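Local coordinates for 2''-aminoglycoside nucleotidyltransferase (Klebsiella pneumoniae, PDB 4WQK), which adenylates the 2''-hydroxyl group of kanamycin, gentamicin, tobramycin and related aminoglycosides with the aid of two magnesium ions, making bacteria resistant to them, at residues A[30-35]-A[150-155]. Numbering follows the deposited sequence.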
ATOM      1  N   TRP A  30       4.974  -1.188  -4.461  1.00 16.40           N
ATOM      2  CA  TRP A  30       6.085  -1.513  -3.568  1.00 18.09           C
ATOM      3  C   TRP A  30       5.733  -2.657  -2.602  1.00 15.41           C
ATOM      4  O   TRP A  30       6.619  -3.409  -2.216  1.00 18.05           O
ATOM      5  CB  TRP A  30       6.529  -0.270  -2.773  1.00 19.44           C
ATOM      6  CG  TRP A  30       7.708   0.412  -3.407  1.00 17.66           C
ATOM      7  CD1 TRP A  30       7.717   1.627  -4.009  1.00 21.19           C
ATOM      8  CD2 TRP A  30       9.029  -0.119  -3.527  1.00 17.76           C
ATOM      9  NE1 TRP A  30       8.989   1.906  -4.474  1.00 19.60           N
ATOM     10  CE2 TRP A  30       9.817   0.857  -4.177  1.00 17.65           C
ATOM     11  CE3 TRP A  30       9.626  -1.312  -3.121  1.00 18.49           C
ATOM     12  CZ2 TRP A  30      11.181   0.655  -4.473  1.00 22.03           C
ATOM     13  CZ3 TRP A  30      10.967  -1.519  -3.408  1.00 22.89           C
ATOM     14  CH2 TRP A  30      11.734  -0.534  -4.086  1.00 23.98           C
ATOM     15  N   ALA A  31       4.447  -2.807  -2.245  1.00 15.34           N
ATOM     16  CA  ALA A  31       4.063  -3.916  -1.350  1.00 15.48           C
ATOM     17  C   ALA A  31       4.218  -5.244  -2.053  1.00 15.10           C
ATOM     18  O   ALA A  31       4.645  -6.275  -1.440  1.00 16.40           O
ATOM     19  CB  ALA A  31       2.641  -3.782  -0.861  1.00 14.71           C
ATOM     20  N   ILE A  32       3.879  -5.270  -3.350  1.00 14.94           N
ATOM     21  CA  ILE A  32       4.092  -6.472  -4.158  1.00 15.24           C
ATOM     22  C   ILE A  32       5.591  -6.844  -4.181  1.00 18.61           C
ATOM     23  O   ILE A  32       5.952  -7.988  -3.915  1.00 18.76           O
ATOM     24  CB  ILE A  32       3.560  -6.275  -5.603  1.00 16.34           C
ATOM     25  CG1 ILE A  32       2.044  -6.017  -5.542  1.00 17.42           C
ATOM     26  CG2 ILE A  32       3.923  -7.470  -6.512  1.00 18.46           C
ATOM     27  CD1 ILE A  32       1.451  -5.596  -6.883  1.00 21.91           C
ATOM     28  N   ASP A  33       6.447  -5.868  -4.457  1.00 16.71           N
ATOM     29  CA  ASP A  33       7.889  -6.139  -4.530  1.00 17.52           C
ATOM     30  C   ASP A  33       8.428  -6.515  -3.158  1.00 17.05           C
ATOM     31  O   ASP A  33       9.291  -7.400  -3.084  1.00 19.93           O
ATOM     32  CB  ASP A  33       8.639  -4.930  -5.091  1.00 20.88           C
ATOM     33  CG  ASP A  33       8.499  -4.805  -6.603  1.00 25.51           C
ATOM     34  OD1 ASP A  33       7.688  -5.554  -7.247  1.00 24.79           O
ATOM     35  OD2 ASP A  33       9.222  -3.959  -7.184  1.00 25.50           O
ATOM     36  N   ALA A  34       7.893  -5.888  -2.108  1.00 16.38           N
ATOM     37  CA  ALA A  34       8.342  -6.223  -0.749  1.00 18.17           C
ATOM     38  C   ALA A  34       7.972  -7.679  -0.398  1.00 17.33           C
ATOM     39  O   ALA A  34       8.803  -8.429   0.134  1.00 18.28           O
ATOM     40  CB  ALA A  34       7.787  -5.248   0.216  1.00 20.30           C
ATOM     41  N   ARG A  35       6.729  -8.084  -0.676  1.00 18.08           N
ATOM     42  CA  ARG A  35       6.335  -9.452  -0.384  1.00 17.45           C
ATOM     43  C   ARG A  35       7.129 -10.441  -1.214  1.00 18.34           C
ATOM     44  O   ARG A  35       7.439 -11.570  -0.768  1.00 22.27           O
ATOM     45  CB  ARG A  35       4.832  -9.652  -0.649  1.00 18.11           C
ATOM     46  CG  ARG A  35       4.000  -9.021   0.437  1.00 18.73           C
ATOM     47  CD  ARG A  35       2.511  -9.370   0.339  1.00 18.05           C
ATOM     48  NE  ARG A  35       1.898  -8.816   1.531  1.00 18.59           N
ATOM     49  CZ  ARG A  35       1.807  -9.450   2.696  1.00 16.40           C
ATOM     50  NH1 ARG A  35       2.236 -10.715   2.818  1.00 21.14           N
ATOM     51  NH2 ARG A  35       1.281  -8.819   3.742  1.00 18.66           N
ATOM     52  N   ILE A 150      -1.228  -4.057 -15.536  1.00 23.12           N
ATOM     53  CA  ILE A 150      -1.627  -5.385 -15.925  1.00 25.40           C
ATOM     54  C   ILE A 150      -0.583  -6.368 -15.384  1.00 25.37           C
ATOM     55  O   ILE A 150      -0.932  -7.383 -14.777  1.00 26.24           O
ATOM     56  CB  ILE A 150      -1.760  -5.463 -17.440  1.00 31.77           C
ATOM     57  CG1 ILE A 150      -2.886  -4.535 -17.905  1.00 38.13           C
ATOM     58  CG2 ILE A 150      -2.126  -6.870 -17.873  1.00 31.08           C
ATOM     59  CD1 ILE A 150      -4.240  -5.045 -17.542  1.00 43.21           C
ATOM     60  N   GLU A 151       0.691  -6.047 -15.546  1.00 22.55           N
ATOM     61  CA  GLU A 151       1.735  -6.964 -15.099  1.00 22.55           C
ATOM     62  C   GLU A 151       1.783  -7.087 -13.581  1.00 22.13           C
ATOM     63  O   GLU A 151       1.986  -8.199 -13.064  1.00 22.76           O
ATOM     64  CB  GLU A 151       3.101  -6.522 -15.630  1.00 27.58           C
ATOM     65  CG  GLU A 151       3.187  -6.644 -17.136  1.00 28.14           C
ATOM     66  CD  GLU A 151       4.526  -6.198 -17.712  1.00 41.03           C
ATOM     67  OE1 GLU A 151       5.279  -5.481 -17.009  1.00 43.36           O
ATOM     68  OE2 GLU A 151       4.820  -6.565 -18.876  1.00 47.94           O
ATOM     69  N   SER A 152       1.625  -5.979 -12.859  1.00 19.64           N
ATOM     70  CA  SER A 152       1.699  -6.037 -11.400  0.52 21.45           C
ATOM     71  C   SER A 152       0.494  -6.816 -10.863  1.00 18.75           C
ATOM     72  O   SER A 152       0.630  -7.629  -9.933  1.00 18.84           O
ATOM     73  CB  SER A 152       1.769  -4.631 -10.782  0.52 23.34           C
ATOM     74  OG  SER A 152       3.091  -4.100 -10.791  0.52 28.83           O
ATOM     75  N   TYR A 153      -0.684  -6.602 -11.467  1.00 19.55           N
ATOM     76  CA  TYR A 153      -1.869  -7.373 -11.093  1.00 18.33           C
ATOM     77  C   TYR A 153      -1.662  -8.862 -11.270  1.00 17.65           C
ATOM     78  O   TYR A 153      -1.949  -9.639 -10.344  1.00 18.71           O
ATOM     79  CB  TYR A 153      -3.083  -6.932 -11.913  1.00 20.32           C
ATOM     80  CG  TYR A 153      -4.361  -7.703 -11.639  1.00 19.58           C
ATOM     81  CD1 TYR A 153      -5.072  -7.508 -10.457  1.00 24.01           C
ATOM     82  CD2 TYR A 153      -4.843  -8.643 -12.537  1.00 24.32           C
ATOM     83  CE1 TYR A 153      -6.244  -8.201 -10.186  1.00 24.70           C
ATOM     84  CE2 TYR A 153      -6.024  -9.355 -12.260  1.00 25.48           C
ATOM     85  CZ  TYR A 153      -6.718  -9.113 -11.102  1.00 27.23           C
ATOM     86  OH  TYR A 153      -7.886  -9.815 -10.840  1.00 30.24           O
ATOM     87  N   ARG A 154      -1.170  -9.277 -12.442  1.00 23.06           N
ATOM     88  CA  ARG A 154      -1.016 -10.707 -12.671  1.00 24.64           C
ATOM     89  C   ARG A 154       0.028 -11.293 -11.736  1.00 20.96           C
ATOM     90  O   ARG A 154      -0.146 -12.410 -11.291  1.00 21.45           O
ATOM     91  CB  ARG A 154      -0.671 -11.037 -14.118  1.00 30.11           C
ATOM     92  CG  ARG A 154      -1.863 -10.970 -15.041  1.00 34.84           C
ATOM     93  CD  ARG A 154      -1.393 -11.456 -16.406  1.00 46.04           C
ATOM     94  NE  ARG A 154      -2.203 -10.832 -17.476  1.00 57.91           N
ATOM     95  CZ  ARG A 154      -3.187 -11.389 -18.186  1.00 66.05           C
ATOM     96  NH1 ARG A 154      -3.507 -12.652 -18.037  1.00 68.87           N
ATOM     97  NH2 ARG A 154      -3.822 -10.672 -19.088  1.00 67.75           N
ATOM     98  N   LEU A 155       1.056 -10.530 -11.394  1.00 21.23           N
ATOM     99  CA  LEU A 155       2.038 -10.990 -10.410  1.00 19.28           C
ATOM    100  C   LEU A 155       1.429 -11.209  -9.021  1.00 16.72           C
ATOM    101  O   LEU A 155       1.671 -12.240  -8.385  1.00 19.64           O
ATOM    102  CB  LEU A 155       3.160  -9.985 -10.343  1.00 23.08           C
ATOM    103  CG  LEU A 155       4.355 -10.293  -9.484  1.00 25.15           C
ATOM    104  CD1 LEU A 155       4.801 -11.752  -9.725  1.00 24.84           C
ATOM    105  CD2 LEU A 155       5.434  -9.303  -9.909  1.00 25.70           C
TER
HETATM  106  O   HOH W   1       5.194  -4.362  -8.186  1.00 27.20           O
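I32 reaches from helix 28-36 toward helix 147-160 with both arms of its branched side chain, and each arm finds a different partner. The longer arm ends on S152: CD1 of I32 lies 3.8 Å from the backbone O of S152 and 4.0 Å from its CB, so the methyl rests on these and not on the hydroxyl. The shorter arm, CG2 of I32, points at the fork of L155 and sits 4.1 Å from both its CG and CD2; the two side chains meet at a slant. CG2 stands anti to the backbone N of I32 while CG1 lies beside it (chi1 -62°), which spreads the arms to two residues one helical turn apart. The CA atoms of I32 and S152, the nearest pair across the two segments, are 7.6 Å apart.

No direct hydrogen bond joins segments 30-35 and 150-155. A water donates to OD1 of D33 at 2.9 Å; its link to OG of S152 is weak and doubtful, the serine being modelled in two conformations. In this conformer the stronger partner of that hydroxyl is NE of R41, and the D33 carboxylate is held further by T40 and H43. Y133 of helix 126-139 packs against both I32 and S152, so a third helix borders the contact. Here a helix of the N-terminal nucleotidyltransferase-fold domain meets one of the C-terminal domain, with the S152 side chain about 9 Å from a bound magnesium ion: a small, buried interdomain helix-helix contact near the metal site of an enzyme whose interdomain cleft binds kanamycin.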